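Local coordinates for protein xylosidase (Xanthomonas axonopodis pv. citri, PDB 6XN2) that probably hydrolyses xylo-oligosaccharides as a family 43 glycoside hydrolase, here holding xylose units of bound xylotriose in its pocket, at residues Gln315-Leu327 against Leu334-Ala346. Residues are numbered along the deposited sequence; the frame is centred on the assembly and turned at random.
With XYP (beta-D-xylopyranose), chain E.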
loop_
_atom_site.group_PDB
_atom_site.type_symbol
_atom_site.label_atom_id
_atom_site.label_comp_id
_atom_site.label_asym_id
_atom_site.label_seq_id
_atom_site.Cartn_x
_atom_site.Cartn_y
_atom_site.Cartn_z
ATOM N N GLN A 315 -14.151 -14.336 -2.356
ATOM C CA GLN A 315 -15.006 -15.323 -2.968
ATOM C C GLN A 315 -14.638 -15.627 -4.434
ATOM O O GLN A 315 -13.575 -16.115 -4.725
ATOM C CB GLN A 315 -16.498 -15.011 -2.755
ATOM C CG GLN A 315 -16.907 -14.965 -1.295
ATOM C CD GLN A 315 -18.396 -14.819 -1.037
ATOM O OE1 GLN A 315 -19.190 -14.887 -1.925
ATOM N NE2 GLN A 315 -18.751 -14.626 0.195
ATOM N N GLN A 316 -15.533 -15.340 -5.356
ATOM C CA GLN A 316 -15.304 -15.645 -6.764
ATOM C C GLN A 316 -14.522 -14.613 -7.558
ATOM O O GLN A 316 -14.421 -14.715 -8.761
ATOM C CB GLN A 316 -16.648 -15.849 -7.453
ATOM C CG GLN A 316 -17.397 -17.052 -6.905
ATOM C CD GLN A 316 -18.791 -17.230 -7.447
ATOM O OE1 GLN A 316 -19.742 -16.741 -6.904
ATOM N NE2 GLN A 316 -18.900 -17.965 -8.506
ATOM N N GLN A 317 -13.892 -13.676 -6.893
ATOM C CA GLN A 317 -13.303 -12.557 -7.630
ATOM C C GLN A 317 -12.069 -11.950 -6.966
ATOM O O GLN A 317 -12.079 -11.677 -5.765
ATOM C CB GLN A 317 -14.359 -11.466 -7.819
ATOM C CG GLN A 317 -13.895 -10.281 -8.633
ATOM C CD GLN A 317 -13.593 -10.660 -10.061
ATOM O OE1 GLN A 317 -14.445 -11.209 -10.760
ATOM N NE2 GLN A 317 -12.369 -10.382 -10.502
ATOM N N TRP A 318 -11.008 -11.743 -7.748
ATOM C CA TRP A 318 -9.905 -10.881 -7.314
ATOM C C TRP A 318 -10.301 -9.433 -7.534
ATOM O O TRP A 318 -10.918 -9.098 -8.546
ATOM C CB TRP A 318 -8.611 -11.159 -8.080
ATOM C CG TRP A 318 -7.872 -12.382 -7.685
ATOM C CD1 TRP A 318 -7.935 -13.601 -8.289
ATOM C CD2 TRP A 318 -6.915 -12.506 -6.626
ATOM N NE1 TRP A 318 -7.093 -14.480 -7.663
ATOM C CE2 TRP A 318 -6.452 -13.835 -6.639
ATOM C CE3 TRP A 318 -6.408 -11.624 -5.664
ATOM C CZ2 TRP A 318 -5.511 -14.310 -5.724
ATOM C CZ3 TRP A 318 -5.475 -12.099 -4.754
ATOM C CH2 TRP A 318 -5.033 -13.425 -4.796
ATOM N N TYR A 319 -9.882 -8.568 -6.651
ATOM C CA TYR A 319 -10.154 -7.181 -6.834
ATOM C C TYR A 319 -8.933 -6.331 -6.661
ATOM O O TYR A 319 -8.064 -6.673 -5.938
ATOM C CB TYR A 319 -11.143 -6.688 -5.800
ATOM C CG TYR A 319 -12.491 -7.277 -5.856
ATOM C CD1 TYR A 319 -13.463 -6.742 -6.645
ATOM C CD2 TYR A 319 -12.800 -8.351 -5.098
ATOM C CE1 TYR A 319 -14.712 -7.276 -6.682
ATOM C CE2 TYR A 319 -14.045 -8.908 -5.129
ATOM C CZ TYR A 319 -14.997 -8.370 -5.929
ATOM O OH TYR A 319 -16.213 -8.925 -5.938
ATOM N N LEU A 320 -8.894 -5.250 -7.417
ATOM C CA LEU A 320 -7.938 -4.179 -7.210
ATOM C C LEU A 320 -8.621 -3.100 -6.378
ATOM O O LEU A 320 -9.684 -2.596 -6.752
ATOM C CB LEU A 320 -7.451 -3.593 -8.542
ATOM C CG LEU A 320 -6.553 -2.359 -8.381
ATOM C CD1 LEU A 320 -5.225 -2.785 -7.799
ATOM C CD2 LEU A 320 -6.351 -1.569 -9.675
ATOM N N PHE A 321 -8.034 -2.771 -5.235
ATOM C CA PHE A 321 -8.490 -1.629 -4.455
ATOM C C PHE A 321 -7.513 -0.496 -4.680
ATOM O O PHE A 321 -6.306 -0.701 -4.625
ATOM C CB PHE A 321 -8.587 -1.974 -2.973
ATOM C CG PHE A 321 -9.683 -2.940 -2.654
ATOM C CD1 PHE A 321 -9.530 -4.290 -2.918
ATOM C CD2 PHE A 321 -10.870 -2.497 -2.095
ATOM C CE1 PHE A 321 -10.546 -5.190 -2.624
ATOM C CE2 PHE A 321 -11.888 -3.392 -1.799
ATOM C CZ PHE A 321 -11.719 -4.737 -2.068
ATOM N N TYR A 322 -8.021 0.695 -4.953
ATOM C CA TYR A 322 -7.142 1.809 -5.260
ATOM C C TYR A 322 -7.807 3.082 -4.794
ATOM O O TYR A 322 -8.836 3.025 -4.114
ATOM C CB TYR A 322 -6.819 1.854 -6.758
ATOM C CG TYR A 322 -8.019 2.041 -7.665
ATOM C CD1 TYR A 322 -8.904 0.992 -7.911
ATOM C CD2 TYR A 322 -8.251 3.263 -8.302
ATOM C CE1 TYR A 322 -10.004 1.162 -8.738
ATOM C CE2 TYR A 322 -9.348 3.443 -9.135
ATOM C CZ TYR A 322 -10.218 2.387 -9.353
ATOM O OH TYR A 322 -11.308 2.557 -10.179
ATOM N N HIS A 323 -7.228 4.229 -5.131
ATOM C CA HIS A 323 -7.878 5.495 -4.809
ATOM C C HIS A 323 -7.646 6.552 -5.885
ATOM O O HIS A 323 -6.765 6.413 -6.738
ATOM C CB HIS A 323 -7.416 6.016 -3.432
ATOM C CG HIS A 323 -5.997 6.511 -3.393
ATOM N ND1 HIS A 323 -5.050 5.987 -2.537
ATOM C CD2 HIS A 323 -5.376 7.501 -4.078
ATOM C CE1 HIS A 323 -3.905 6.624 -2.709
ATOM N NE2 HIS A 323 -4.073 7.541 -3.646
ATOM N N ASP A 324 -8.454 7.603 -5.861
ATOM C CA ASP A 324 -8.133 8.795 -6.637
ATOM C C ASP A 324 -8.711 10.032 -5.966
ATOM O O ASP A 324 -9.280 9.954 -4.871
ATOM C CB ASP A 324 -8.613 8.672 -8.094
ATOM C CG ASP A 324 -10.141 8.638 -8.250
ATOM O OD1 ASP A 324 -10.896 9.122 -7.380
ATOM O OD2 ASP A 324 -10.586 8.134 -9.303
ATOM N N SER A 325 -8.571 11.170 -6.629
ATOM C CA SER A 325 -8.955 12.439 -6.033
ATOM C C SER A 325 -10.164 13.070 -6.717
ATOM O O SER A 325 -10.343 14.283 -6.659
ATOM C CB SER A 325 -7.769 13.406 -6.075
ATOM O OG SER A 325 -6.725 12.966 -5.225
ATOM N N VAL A 326 -10.992 12.253 -7.360
ATOM C CA VAL A 326 -12.109 12.787 -8.135
ATOM C C VAL A 326 -13.165 13.393 -7.215
ATOM O O VAL A 326 -13.639 14.497 -7.463
ATOM C CB VAL A 326 -12.747 11.703 -9.037
ATOM C CG1 VAL A 326 -14.058 12.201 -9.632
ATOM C CG2 VAL A 326 -11.776 11.310 -10.146
ATOM N N LEU A 327 -13.499 12.684 -6.142
ATOM C CA LEU A 327 -14.503 13.139 -5.181
ATOM C C LEU A 327 -14.207 14.542 -4.653
ATOM O O LEU A 327 -15.113 15.362 -4.490
ATOM C CB LEU A 327 -14.596 12.153 -4.013
ATOM C CG LEU A 327 -15.519 12.498 -2.843
ATOM C CD1 LEU A 327 -16.981 12.592 -3.275
ATOM C CD2 LEU A 327 -15.360 11.454 -1.745
ATOM N N LEU A 334 -6.794 14.930 -0.687
ATOM C CA LEU A 334 -8.128 14.500 -0.264
ATOM C C LEU A 334 -8.648 13.423 -1.206
ATOM O O LEU A 334 -9.154 13.714 -2.293
ATOM C CB LEU A 334 -9.090 15.689 -0.222
ATOM C CG LEU A 334 -8.636 16.847 0.670
ATOM C CD1 LEU A 334 -9.599 18.024 0.546
ATOM C CD2 LEU A 334 -8.495 16.397 2.127
ATOM N N ARG A 335 -8.514 12.187 -0.836
ATOM C CA ARG A 335 -8.836 11.143 -1.738
ATOM C C ARG A 335 -10.060 10.332 -1.370
ATOM O O ARG A 335 -10.571 10.473 -0.316
ATOM C CB ARG A 335 -7.593 10.249 -1.770
ATOM C CG ARG A 335 -6.327 11.007 -2.123
ATOM C CD ARG A 335 -5.019 10.319 -1.785
ATOM N NE ARG A 335 -4.686 10.416 -0.400
ATOM C CZ ARG A 335 -3.516 10.103 0.120
ATOM N NH1 ARG A 335 -2.543 9.654 -0.624
ATOM N NH2 ARG A 335 -3.324 10.226 1.396
ATOM N N SER A 336 -10.366 9.312 -2.149
ATOM C CA SER A 336 -11.414 8.348 -1.836
ATOM C C SER A 336 -11.014 7.000 -2.419
ATOM O O SER A 336 -10.534 6.929 -3.551
ATOM C CB SER A 336 -12.772 8.787 -2.399
ATOM O OG SER A 336 -12.855 8.459 -3.777
ATOM N N ILE A 337 -11.221 5.928 -1.663
ATOM C CA ILE A 337 -10.842 4.617 -2.166
ATOM C C ILE A 337 -11.913 4.024 -3.077
ATOM O O ILE A 337 -13.091 4.382 -3.007
ATOM C CB ILE A 337 -10.526 3.630 -1.028
ATOM C CG1 ILE A 337 -11.790 3.267 -0.241
ATOM C CG2 ILE A 337 -9.396 4.194 -0.148
ATOM C CD1 ILE A 337 -11.650 1.999 0.589
ATOM N N LYS A 338 -11.472 3.129 -3.952
ATOM C CA LYS A 338 -12.313 2.530 -4.971
ATOM C C LYS A 338 -11.943 1.063 -5.133
ATOM O O LYS A 338 -10.882 0.632 -4.675
ATOM C CB LYS A 338 -12.134 3.264 -6.302
ATOM C CG LYS A 338 -12.525 4.728 -6.278
ATOM C CD LYS A 338 -12.288 5.366 -7.646
ATOM C CE LYS A 338 -13.163 6.593 -7.845
ATOM N NZ LYS A 338 -13.011 7.136 -9.229
ATOM N N MET A 339 -12.759 0.297 -5.813
ATOM C CA MET A 339 -12.432 -1.085 -6.128
ATOM C C MET A 339 -12.861 -1.430 -7.533
ATOM O O MET A 339 -13.739 -0.834 -8.039
ATOM C CB MET A 339 -13.045 -2.073 -5.154
ATOM C CG MET A 339 -14.526 -2.197 -5.248
ATOM S SD MET A 339 -15.228 -3.071 -3.850
ATOM C CE MET A 339 -14.517 -4.648 -4.097
ATOM N N ALA A 340 -12.206 -2.411 -8.121
ATOM C CA ALA A 340 -12.483 -2.901 -9.451
ATOM C C ALA A 340 -12.089 -4.360 -9.618
ATOM O O ALA A 340 -11.151 -4.801 -9.059
ATOM C CB ALA A 340 -11.774 -2.061 -10.473
ATOM N N PRO A 341 -12.865 -5.108 -10.439
ATOM C CA PRO A 341 -12.515 -6.513 -10.632
ATOM C C PRO A 341 -11.198 -6.700 -11.367
ATOM O O PRO A 341 -10.975 -6.065 -12.347
ATOM C CB PRO A 341 -13.650 -7.030 -11.470
ATOM C CG PRO A 341 -14.249 -5.829 -12.088
ATOM C CD PRO A 341 -14.080 -4.725 -11.149
ATOM N N LEU A 342 -10.357 -7.583 -10.881
ATOM C CA LEU A 342 -9.076 -7.838 -11.469
ATOM C C LEU A 342 -8.975 -9.257 -11.940
ATOM O O LEU A 342 -9.468 -10.151 -11.330
ATOM C CB LEU A 342 -7.963 -7.541 -10.474
ATOM C CG LEU A 342 -6.511 -7.834 -10.776
ATOM C CD1 LEU A 342 -5.616 -6.897 -10.053
ATOM C CD2 LEU A 342 -6.157 -9.236 -10.385
ATOM N N ALA A 343 -8.311 -9.425 -13.061
ATOM C CA ALA A 343 -8.140 -10.701 -13.665
ATOM C C ALA A 343 -6.738 -11.149 -13.957
ATOM O O ALA A 343 -5.978 -10.414 -14.523
ATOM C CB ALA A 343 -8.885 -10.695 -14.970
ATOM N N HIS A 344 -6.440 -12.386 -13.624
ATOM C CA HIS A 344 -5.186 -12.981 -13.980
ATOM C C HIS A 344 -5.486 -13.774 -15.207
ATOM O O HIS A 344 -6.443 -14.496 -15.251
ATOM C CB HIS A 344 -4.712 -13.972 -12.947
ATOM C CG HIS A 344 -4.332 -13.360 -11.657
ATOM N ND1 HIS A 344 -5.226 -13.169 -10.639
ATOM C CD2 HIS A 344 -3.158 -12.878 -11.222
ATOM C CE1 HIS A 344 -4.611 -12.623 -9.621
ATOM N NE2 HIS A 344 -3.361 -12.422 -9.959
ATOM N N ALA A 345 -4.636 -13.693 -16.196
ATOM C CA ALA A 345 -4.855 -14.464 -17.377
ATOM C C ALA A 345 -4.250 -15.840 -17.208
ATOM O O ALA A 345 -3.551 -16.099 -16.275
ATOM C CB ALA A 345 -4.245 -13.781 -18.561
ATOM N N ALA A 346 -4.518 -16.719 -18.149
ATOM C CA ALA A 346 -3.993 -18.074 -18.104
ATOM C C ALA A 346 -2.484 -18.139 -17.973
ATOM O O ALA A 346 -1.965 -19.038 -17.382
ATOM C CB ALA A 346 -4.421 -18.809 -19.341
HETATM O O1 XYP E . 3.148 9.414 -0.360
HETATM C C1 XYP E . 1.883 8.900 -0.013
HETATM C C2 XYP E . 2.088 7.710 0.900
HETATM C C3 XYP E . 0.847 7.339 1.649
HETATM C C4 XYP E . 0.221 8.566 2.275
HETATM C C5 XYP E . -0.022 9.595 1.209
HETATM O O2 XYP E . 2.506 6.547 0.200
HETATM O O3 XYP E . 1.340 6.465 2.621
HETATM O O4 XYP E . -1.010 8.240 2.836
HETATM O O5 XYP E . 1.181 9.955 0.593
HETATM O O HOH W 1 -10.468 -12.763 -10.327
HETATM O O HOH W 2 -12.379 4.900 -11.222
HETATM O O HOH W 3 -11.261 12.170 -3.704
HETATM O O HOH W 4 -13.135 9.900 -5.921
#
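Lys-338 reaches from its strand to Asp-324, where NZ forms a salt bridge with OD2 at 2.6 Å, meeting the carboxylate on its syn side. On the way the extended lysine chain passes the Tyr-322 ring, laying CB over one face, 3.9 Å from the ring centroid; Ala-340 CB sits at the ring edge. A water joins Lys-338 NZ to Tyr-322 OH, which also hydrogen-bonds Ser-39. Asp-324 OD1 closes an Asx turn by accepting from Val-326 N, and Tyr-356 adds a second bond to OD2, so the carboxylate is held at both oxygens. On the opposite face of the sheet, Met-339 lies beside Phe-321 with CB over that ring, while its bend at chi3 (-65°) carries CE over Tyr-319, 3.7 Å from the ring centroid. Farther along, the edge of His-344 meets the face of Trp-318 in a T-shaped stack, planes 73° apart. Near the turn, Arg-335 CD covers one face of His-323, 3.8 Å from the ring centroid. The guanidinium meets the xylose by its edge, and Arg-335 NH2 gives xylose O4 a weak 3.4 Å bond; Asp-67 pairs with NE, and Thr-306 bonds both NH1 and His-323 NE2, tying these two side chains together beside the sugar. Backbone pairing sets the register of the strands: Leu-320 with Ala-340 and Tyr-322 with Lys-338 are antiparallel hydrogen-bonded pairs. The two strands form a beta hairpin, part of a blade in the five-bladed beta-propeller of this family; strand 310-314 flanks 317-324, and Phe-321 and Ile-337 pack on strand 59-67.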